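Local coordinates for protein extracellular ligand-binding receptor (Sphaerobacter thermophilus, PDB 4ZPJ) that probably captures a small solute outside the cytoplasmic membrane and hands it to an ABC transporter for import, at residues 58-63 with 106-111; 110-115 with 138-143; 123-128 with 346-351. All blocks are in the same frame, centred on the assembly; numbering follows the deposited sequence. Where two conformers were deposited one is given.

Contact 1. Residues 58-63 with 106-111; sequences GVLLTL and EQAITK
Apolar contact between a strand and the helix lying over it rests on Leu-60, whose forked end enters the helix surface between Ala-108 and Lys-111. CD1 of Leu-60 sits 3.4 Å from CB of Lys-111, closer than carbon atoms usually pack, a locally tight fit at the root of the lysine. The second branch goes to Ala-108: Leu-60 CD2 lies 4.3 Å from Ala-108 CB and 4.0 Å from Ala-108 O. CG anti to the backbone N (chi1 180°) places the leucine fork against the helix, where the small Ala-108 offers a methyl and a carbonyl. This carbonyl also takes a bond from the hydroxyl of Thr-112.

The strand 55-61 is an inner member of the mostly parallel sheet in one lobe of a periplasmic-binding-protein fold. Helix 105-117 connects its two sheet neighbours, strands 92-100 and 123-126, in a beta-alpha-beta crossover that passes over strand 55-61, and Leu-60 is one of the points where the bridged strand meets the bridging helix.

Polar bonds lie around this apolar patch. Beyond CB the lysine chain bends at chi2 and leads away from Leu-60, and its NZ bonds to Glu-99 OE1 and Asp-100 O at the end of strand 92-100. Gln-107 NE2 also bonds to Asp-100 O, giving the helix a second polar tie to that strand end. On the helix itself, Glu-106 O accepts twice from Thr-110, from N at 3.1 Å and from OG1 at 3.3 Å, the hydroxyl coming from above the carbonyl plane.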
loop_
_atom_site.group_PDB
_atom_site.type_symbol
_atom_site.label_atom_id
_atom_site.label_comp_id
_atom_site.label_asym_id
_atom_site.label_seq_id
_atom_site.Cartn_x
_atom_site.Cartn_y
_atom_site.Cartn_z
ATOM N N GLY A 58 18.770 -8.409 -2.491
ATOM C CA GLY A 58 17.846 -9.144 -3.348
ATOM C C GLY A 58 16.556 -8.395 -3.462
ATOM O O GLY A 58 16.129 -7.757 -2.511
ATOM N N VAL A 59 15.945 -8.433 -4.626
ATOM C CA VAL A 59 14.629 -7.867 -4.795
ATOM C C VAL A 59 13.765 -8.917 -5.432
ATOM O O VAL A 59 14.072 -9.422 -6.553
ATOM C CB VAL A 59 14.689 -6.638 -5.704
ATOM C CG1 VAL A 59 13.284 -6.064 -5.954
ATOM C CG2 VAL A 59 15.630 -5.613 -5.092
ATOM N N LEU A 60 12.715 -9.293 -4.720
ATOM C CA LEU A 60 11.781 -10.322 -5.232
ATOM C C LEU A 60 10.483 -9.590 -5.511
ATOM O O LEU A 60 9.866 -9.020 -4.589
ATOM C CB LEU A 60 11.515 -11.388 -4.167
ATOM C CG LEU A 60 10.547 -12.505 -4.610
ATOM C CD1 LEU A 60 11.272 -13.480 -5.523
ATOM C CD2 LEU A 60 9.995 -13.290 -3.427
ATOM N N LEU A 61 10.053 -9.565 -6.766
ATOM C CA LEU A 61 8.834 -8.821 -7.098
ATOM C C LEU A 61 8.044 -9.597 -8.123
ATOM O O LEU A 61 8.603 -10.469 -8.810
ATOM C CB LEU A 61 9.194 -7.396 -7.590
ATOM C CG LEU A 61 9.554 -6.368 -6.482
ATOM C CD1 LEU A 61 10.049 -5.047 -7.072
ATOM C CD2 LEU A 61 8.398 -6.084 -5.550
ATOM N N THR A 62 6.755 -9.274 -8.240
ATOM C CA THR A 62 5.949 -9.787 -9.335
ATOM C C THR A 62 6.043 -8.784 -10.423
ATOM O O THR A 62 5.512 -7.666 -10.275
ATOM C CB THR A 62 4.469 -9.994 -8.975
ATOM O OG1 THR A 62 4.369 -11.068 -8.063
ATOM C CG2 THR A 62 3.674 -10.337 -10.192
ATOM N N LEU A 63 6.738 -9.156 -11.516
ATOM C CA LEU A 63 7.047 -8.184 -12.539
ATOM C C LEU A 63 6.527 -8.520 -13.926
ATOM O O LEU A 63 6.771 -7.749 -14.842
ATOM C CB LEU A 63 8.552 -7.954 -12.628
ATOM C CG LEU A 63 9.242 -7.345 -11.392
ATOM C CD1 LEU A 63 10.762 -7.569 -11.506
ATOM C CD2 LEU A 63 8.882 -5.885 -11.296
ATOM N N GLU A 106 5.014 -20.859 -5.819
ATOM C CA GLU A 106 6.131 -21.803 -5.992
ATOM C C GLU A 106 7.325 -21.109 -6.640
ATOM O O GLU A 106 8.441 -21.340 -6.190
ATOM C CB GLU A 106 5.758 -23.118 -6.707
ATOM C CG GLU A 106 5.462 -24.317 -5.762
ATOM C CD GLU A 106 6.663 -24.789 -4.905
ATOM O OE1 GLU A 106 7.842 -24.617 -5.334
ATOM O OE2 GLU A 106 6.427 -25.344 -3.794
ATOM N N GLN A 107 7.113 -20.228 -7.619
ATOM C CA GLN A 107 8.207 -19.478 -8.188
ATOM C C GLN A 107 8.781 -18.486 -7.157
ATOM O O GLN A 107 9.961 -18.224 -7.186
ATOM C CB GLN A 107 7.787 -18.778 -9.503
ATOM C CG GLN A 107 8.952 -18.122 -10.268
ATOM C CD GLN A 107 8.624 -17.764 -11.718
ATOM O OE1 GLN A 107 7.926 -18.508 -12.417
ATOM N NE2 GLN A 107 9.156 -16.645 -12.189
ATOM N N ALA A 108 7.965 -17.985 -6.217
ATOM C CA ALA A 108 8.458 -17.061 -5.182
ATOM C C ALA A 108 9.451 -17.793 -4.305
ATOM O O ALA A 108 10.492 -17.254 -3.953
ATOM C CB ALA A 108 7.322 -16.496 -4.340
ATOM N N ILE A 109 9.137 -19.052 -4.025
ATOM C CA ILE A 109 9.984 -19.940 -3.229
ATOM C C ILE A 109 11.331 -20.242 -3.888
ATOM O O ILE A 109 12.396 -20.124 -3.267
ATOM C CB ILE A 109 9.236 -21.274 -2.956
ATOM C CG1 ILE A 109 8.361 -21.139 -1.703
ATOM C CG2 ILE A 109 10.188 -22.453 -2.793
ATOM C CD1 ILE A 109 7.128 -22.023 -1.734
ATOM N N THR A 110 11.266 -20.647 -5.142
ATOM C CA THR A 110 12.439 -20.907 -5.935
ATOM C C THR A 110 13.277 -19.636 -6.016
ATOM O O THR A 110 14.464 -19.633 -5.755
ATOM C CB THR A 110 12.028 -21.332 -7.373
ATOM O OG1 THR A 110 11.262 -22.554 -7.324
ATOM C CG2 THR A 110 13.270 -21.525 -8.258
ATOM N N LYS A 111 12.669 -18.549 -6.429
ATOM C CA LYS A 111 13.427 -17.306 -6.517
ATOM C C LYS A 111 14.064 -16.902 -5.193
ATOM O O LYS A 111 15.205 -16.464 -5.182
ATOM C CB LYS A 111 12.555 -16.181 -7.097
ATOM C CG LYS A 111 12.230 -16.379 -8.593
ATOM C CD LYS A 111 13.414 -16.928 -9.396
ATOM C CE LYS A 111 13.150 -16.947 -10.892
ATOM N NZ LYS A 111 13.180 -15.585 -11.440
#

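Contact 2. Residues 110-115 with 138-143; sequences TKTRQL and DILVQA. With ZN (zinc ion), chain M.
Ile-139 faces Arg-113 and Thr-112 across the groove between two helices, and its branches divide the partners. From CB, which points toward helix 105-117, the chain forks. One branch turns to the methyl of Thr-112: Ile-139 CG2 lies 4.0 Å from Thr-112 CG2. CG1, anti to the carbonyl carbon (chi1 -74°), takes the other direction and lies 3.4 Å above the guanidinium plane of Arg-113, displaced toward the rim of the group. At the tip, CD1 covers the same face and comes 3.3 Å from Arg-113 NH1. The arginine chain runs extended from CG to NE, which carries its flat end across the groove and over Ile-139; the two side chains cross at about a right angle.

The two helices, 105-117 and 130-142, flank one face of the mostly parallel sheet in this Rossmann-like lobe. The axes of their segments 110-115 and 138-142 run nearly parallel, 15° apart, at a closest approach of 10.5 Å. Strand 123-126 separates the helices in sequence, so they are successive helices of the alternating beta-alpha chain.

Nearer the sheet, Thr-112 CG2 meets Leu-140 CD2 at 3.6 Å. The hydroxyl of Thr-112 turns back to Ala-108 O on its own helix, so that the methyl alone is presented to helix 130-142. With an alanine in place of Ile-139, the Arg-113 guanidinium would probably lose the cover over that face and be freer to swing, and a gap would open beside the Thr-112 methyl.

The preceding residue, Asp-138, binds a zinc ion: its OD2 coordinates the metal at 2.2 Å, and two waters are further ligands, water 1 at 2.2 Å and water 2 at 2.5 Å from the zinc.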
loop_
_atom_site.group_PDB
_atom_site.type_symbol
_atom_site.label_atom_id
_atom_site.label_comp_id
_atom_site.label_asym_id
_atom_site.label_seq_id
_atom_site.Cartn_x
_atom_site.Cartn_y
_atom_site.Cartn_z
ATOM N N THR A 110 11.266 -20.647 -5.142
ATOM C CA THR A 110 12.439 -20.907 -5.935
ATOM C C THR A 110 13.277 -19.636 -6.016
ATOM O O THR A 110 14.464 -19.633 -5.755
ATOM C CB THR A 110 12.028 -21.332 -7.373
ATOM O OG1 THR A 110 11.262 -22.554 -7.324
ATOM C CG2 THR A 110 13.270 -21.525 -8.258
ATOM N N LYS A 111 12.669 -18.549 -6.429
ATOM C CA LYS A 111 13.427 -17.306 -6.517
ATOM C C LYS A 111 14.064 -16.902 -5.193
ATOM O O LYS A 111 15.205 -16.464 -5.182
ATOM C CB LYS A 111 12.555 -16.181 -7.097
ATOM C CG LYS A 111 12.230 -16.379 -8.593
ATOM C CD LYS A 111 13.414 -16.928 -9.396
ATOM C CE LYS A 111 13.150 -16.947 -10.892
ATOM N NZ LYS A 111 13.180 -15.585 -11.440
ATOM N N THR A 112 13.328 -17.057 -4.098
ATOM C CA THR A 112 13.796 -16.620 -2.804
ATOM C C THR A 112 14.924 -17.530 -2.405
ATOM O O THR A 112 15.958 -17.043 -1.966
ATOM C CB THR A 112 12.660 -16.622 -1.748
ATOM O OG1 THR A 112 11.671 -15.649 -2.096
ATOM C CG2 THR A 112 13.172 -16.276 -0.385
ATOM N N ARG A 113 14.771 -18.847 -2.618
ATOM C CA ARG A 113 15.860 -19.754 -2.270
ATOM C C ARG A 113 17.136 -19.424 -3.019
ATOM O O ARG A 113 18.200 -19.452 -2.441
ATOM C CB ARG A 113 15.503 -21.219 -2.503
ATOM C CG ARG A 113 14.680 -21.787 -1.358
ATOM C CD ARG A 113 14.814 -23.309 -1.214
ATOM N NE ARG A 113 14.614 -23.700 0.198
ATOM C CZ ARG A 113 13.435 -23.994 0.774
ATOM N NH1 ARG A 113 12.296 -23.995 0.082
ATOM N NH2 ARG A 113 13.396 -24.319 2.058
ATOM N N GLN A 114 17.013 -19.100 -4.295
ATOM C CA GLN A 114 18.160 -18.686 -5.106
ATOM C C GLN A 114 18.886 -17.405 -4.591
ATOM O O GLN A 114 20.094 -17.374 -4.493
ATOM C CB GLN A 114 17.700 -18.534 -6.560
ATOM C CG GLN A 114 18.628 -17.756 -7.460
ATOM C CD GLN A 114 17.935 -17.248 -8.715
ATOM O OE1 GLN A 114 17.132 -17.965 -9.351
ATOM N NE2 GLN A 114 18.259 -16.007 -9.094
ATOM N N LEU A 115 18.142 -16.371 -4.234
ATOM C CA LEU A 115 18.753 -15.119 -3.799
ATOM C C LEU A 115 19.518 -15.336 -2.504
ATOM O O LEU A 115 20.591 -14.787 -2.328
ATOM C CB LEU A 115 17.695 -14.051 -3.544
ATOM C CG LEU A 115 16.869 -13.529 -4.702
ATOM C CD1 LEU A 115 15.661 -12.771 -4.122
ATOM C CD2 LEU A 115 17.710 -12.629 -5.597
ATOM N N ASP A 138 8.475 -18.601 6.188
ATOM C CA ASP A 138 9.300 -19.582 6.891
ATOM C C ASP A 138 10.714 -19.676 6.309
ATOM O O ASP A 138 11.678 -19.760 7.064
ATOM C CB ASP A 138 8.592 -20.963 6.978
ATOM C CG ASP A 138 7.559 -21.025 8.136
ATOM O OD1 ASP A 138 7.350 -19.996 8.798
ATOM O OD2 ASP A 138 6.939 -22.073 8.421
ATOM N N ILE A 139 10.864 -19.594 4.989
ATOM C CA ILE A 139 12.211 -19.618 4.380
ATOM C C ILE A 139 13.028 -18.407 4.814
ATOM O O ILE A 139 14.167 -18.509 5.226
ATOM C CB ILE A 139 12.133 -19.699 2.835
ATOM C CG1 ILE A 139 11.710 -21.133 2.390
ATOM C CG2 ILE A 139 13.462 -19.362 2.198
ATOM C CD1 ILE A 139 10.904 -21.169 1.109
ATOM N N LEU A 140 12.433 -17.236 4.728
ATOM C CA LEU A 140 13.149 -16.049 5.117
ATOM C C LEU A 140 13.557 -16.115 6.582
ATOM O O LEU A 140 14.703 -15.820 6.914
ATOM C CB LEU A 140 12.317 -14.830 4.828
ATOM C CG LEU A 140 11.981 -14.574 3.351
ATOM C CD1 LEU A 140 11.015 -13.411 3.301
ATOM C CD2 LEU A 140 13.221 -14.251 2.543
ATOM N N VAL A 141 12.656 -16.569 7.442
ATOM C CA VAL A 141 12.942 -16.594 8.894
ATOM C C VAL A 141 13.969 -17.639 9.233
ATOM O O VAL A 141 14.941 -17.364 9.951
ATOM C CB VAL A 141 11.666 -16.793 9.751
ATOM C CG1 VAL A 141 12.028 -17.005 11.237
ATOM C CG2 VAL A 141 10.735 -15.595 9.570
ATOM N N GLN A 142 13.804 -18.830 8.663
ATOM C CA GLN A 142 14.775 -19.891 8.896
ATOM C C GLN A 142 16.141 -19.434 8.443
ATOM O O GLN A 142 17.139 -19.712 9.087
ATOM C CB GLN A 142 14.393 -21.176 8.179
ATOM C CG GLN A 142 15.150 -22.390 8.735
ATOM C CD GLN A 142 15.250 -23.560 7.753
ATOM O OE1 GLN A 142 14.992 -24.720 8.111
ATOM N NE2 GLN A 142 15.650 -23.265 6.515
ATOM N N ALA A 143 16.198 -18.728 7.326
ATOM C CA ALA A 143 17.486 -18.224 6.846
ATOM C C ALA A 143 18.002 -16.953 7.595
ATOM O O ALA A 143 19.096 -16.485 7.336
ATOM C CB ALA A 143 17.413 -17.979 5.344
HETATM ZN ZN ZN M . 4.886 -21.559 9.001
HETATM O O HOH W 1 5.026 -23.725 9.468
HETATM O O HOH W 2 4.010 -19.493 7.830
#

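Contact 3. Residues 123-128 with 346-351; sequences LIAGIT and RVIAEA
Leu-123 carries CG anti to the backbone N (chi1 -180°), and Ile-348 holds CG1 anti to the carbonyl carbon (chi1 -76°) with CD1 extended beyond it; these settings bring the two ends together between a strand and a helix. Ile-348 CD1 makes the nearest approaches, meeting Leu-123 CD2 at 3.9 Å and Ala-125 CB at 4.2 Å. Both strand residues point toward the helix, as alternate residues of a beta strand do, whereas Ile-124 between them points away, and its side chain packs on Leu-140.

Helix 336-354 thus covers the face of the sheet remote from helices 105-117 and 130-142, completing the alpha-beta-alpha layering of this lobe with a part of the chain more than two hundred residues later. Ile-348 also touches Ile-57 and Ile-148 on the strands flanking 123-126.

One turn apart on the helix, away from the sheet, Arg-346 and Glu-350 form a salt bridge. NH2 of Arg-346 reaches OE2 of Glu-350 at 3.1 Å with a fairly straight bond (164°), in the guanidinium plane but from above the carboxylate plane. Arg-346 also makes a cation-pi contact with Phe-374.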
loop_
_atom_site.group_PDB
_atom_site.type_symbol
_atom_site.label_atom_id
_atom_site.label_comp_id
_atom_site.label_asym_id
_atom_site.label_seq_id
_atom_site.Cartn_x
_atom_site.Cartn_y
_atom_site.Cartn_z
ATOM N N LEU A 123 20.150 -8.869 2.291
ATOM C CA LEU A 123 18.873 -8.261 2.555
ATOM C C LEU A 123 17.929 -8.536 1.374
ATOM O O LEU A 123 18.368 -8.530 0.232
ATOM C CB LEU A 123 19.084 -6.742 2.754
ATOM C CG LEU A 123 17.792 -5.980 3.049
ATOM C CD1 LEU A 123 17.982 -4.794 3.986
ATOM C CD2 LEU A 123 17.156 -5.516 1.753
ATOM N N ILE A 124 16.637 -8.714 1.633
ATOM C CA ILE A 124 15.640 -8.866 0.572
ATOM C C ILE A 124 14.563 -7.823 0.703
ATOM O O ILE A 124 14.071 -7.591 1.797
ATOM C CB ILE A 124 15.039 -10.278 0.579
ATOM C CG1 ILE A 124 15.974 -11.247 -0.187
ATOM C CG2 ILE A 124 13.685 -10.358 -0.116
ATOM C CD1 ILE A 124 15.542 -12.675 -0.055
ATOM N N ALA A 125 14.191 -7.197 -0.413
ATOM C CA ALA A 125 13.105 -6.212 -0.451
ATOM C C ALA A 125 12.076 -6.695 -1.445
ATOM O O ALA A 125 12.411 -7.398 -2.399
ATOM C CB ALA A 125 13.621 -4.833 -0.864
ATOM N N GLY A 126 10.828 -6.322 -1.220
ATOM C CA GLY A 126 9.796 -6.581 -2.201
ATOM C C GLY A 126 8.628 -7.373 -1.643
ATOM O O GLY A 126 8.041 -6.987 -0.580
ATOM N N ILE A 127 8.278 -8.435 -2.395
ATOM C CA ILE A 127 7.161 -9.323 -2.157
ATOM C C ILE A 127 5.812 -8.705 -2.485
ATOM O O ILE A 127 5.200 -7.924 -1.689
ATOM C CB ILE A 127 7.135 -9.880 -0.754
ATOM C CG1 ILE A 127 8.538 -10.395 -0.373
ATOM C CG2 ILE A 127 6.048 -10.951 -0.708
ATOM C CD1 ILE A 127 8.580 -11.086 0.975
ATOM N N THR A 128 5.341 -9.040 -3.675
ATOM C CA THR A 128 4.196 -8.378 -4.217
ATOM C C THR A 128 2.896 -8.968 -3.676
ATOM O O THR A 128 2.078 -8.226 -3.226
ATOM C CB THR A 128 4.242 -8.414 -5.762
ATOM O OG1 THR A 128 5.471 -7.822 -6.171
ATOM C CG2 THR A 128 3.060 -7.641 -6.401
ATOM N N ARG A 346 14.465 4.074 0.963
ATOM C CA ARG A 346 14.928 5.070 1.930
ATOM C C ARG A 346 15.249 4.402 3.255
ATOM O O ARG A 346 16.243 4.691 3.888
ATOM C CB ARG A 346 13.868 6.142 2.224
ATOM C CG ARG A 346 13.917 7.409 1.437
ATOM C CD ARG A 346 15.235 8.192 1.506
ATOM N NE ARG A 346 15.513 8.865 2.764
ATOM C CZ ARG A 346 14.901 9.969 3.175
ATOM N NH1 ARG A 346 13.944 10.540 2.462
ATOM N NH2 ARG A 346 15.252 10.502 4.320
ATOM N N VAL A 347 14.385 3.502 3.676
ATOM C CA VAL A 347 14.654 2.703 4.855
ATOM C C VAL A 347 16.022 2.011 4.702
ATOM O O VAL A 347 16.844 2.036 5.619
ATOM C CB VAL A 347 13.572 1.632 5.026
ATOM C CG1 VAL A 347 14.034 0.547 5.963
ATOM C CG2 VAL A 347 12.262 2.262 5.504
ATOM N N ILE A 348 16.271 1.415 3.532
ATOM C CA ILE A 348 17.456 0.607 3.356
ATOM C C ILE A 348 18.603 1.541 3.411
ATOM O O ILE A 348 19.568 1.294 4.107
ATOM C CB ILE A 348 17.435 -0.117 2.010
ATOM C CG1 ILE A 348 16.470 -1.287 2.108
ATOM C CG2 ILE A 348 18.805 -0.608 1.662
ATOM C CD1 ILE A 348 16.080 -1.855 0.793
ATOM N N ALA A 349 18.462 2.669 2.723
ATOM C CA ALA A 349 19.514 3.685 2.661
ATOM C C ALA A 349 19.841 4.276 4.025
ATOM O O ALA A 349 20.999 4.493 4.325
ATOM C CB ALA A 349 19.145 4.787 1.676
ATOM N N GLU A 350 18.829 4.519 4.848
ATOM C CA GLU A 350 19.048 5.073 6.168
ATOM C C GLU A 350 19.694 4.031 7.059
ATOM O O GLU A 350 20.583 4.354 7.853
ATOM C CB GLU A 350 17.733 5.526 6.797
ATOM C CG GLU A 350 17.071 6.617 6.001
ATOM C CD GLU A 350 17.497 8.031 6.402
ATOM O OE1 GLU A 350 17.728 8.292 7.595
ATOM O OE2 GLU A 350 17.571 8.898 5.519
ATOM N N ALA A 351 19.263 2.770 6.929
ATOM C CA ALA A 351 19.841 1.744 7.795
ATOM C C ALA A 351 21.305 1.516 7.415
ATOM O O ALA A 351 22.174 1.445 8.286
ATOM C CB ALA A 351 19.073 0.448 7.742
#

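Contacts 1 and 3 are buried and set helices against opposite faces of one sheet, on the neighbouring strands 55-61 and 123-126, which are joined by backbone hydrogen bonds, among them Gly-58 with Leu-123. Contact 2 lies farther out, partly at the surface, and joins two helices rather than helix and strand; it shares helix 105-117 with contact 1. Chemistry follows place: contact 3 is wholly aliphatic, contact 1 adds a lysine stem and a backbone carbonyl, and contact 2 runs from methyl packing to the guanidinium of a surface arginine, with a zinc site alongside. Leu-140 and Leu-115 of contact 2 pack on Ile-124, tying it to the strand of contact 3.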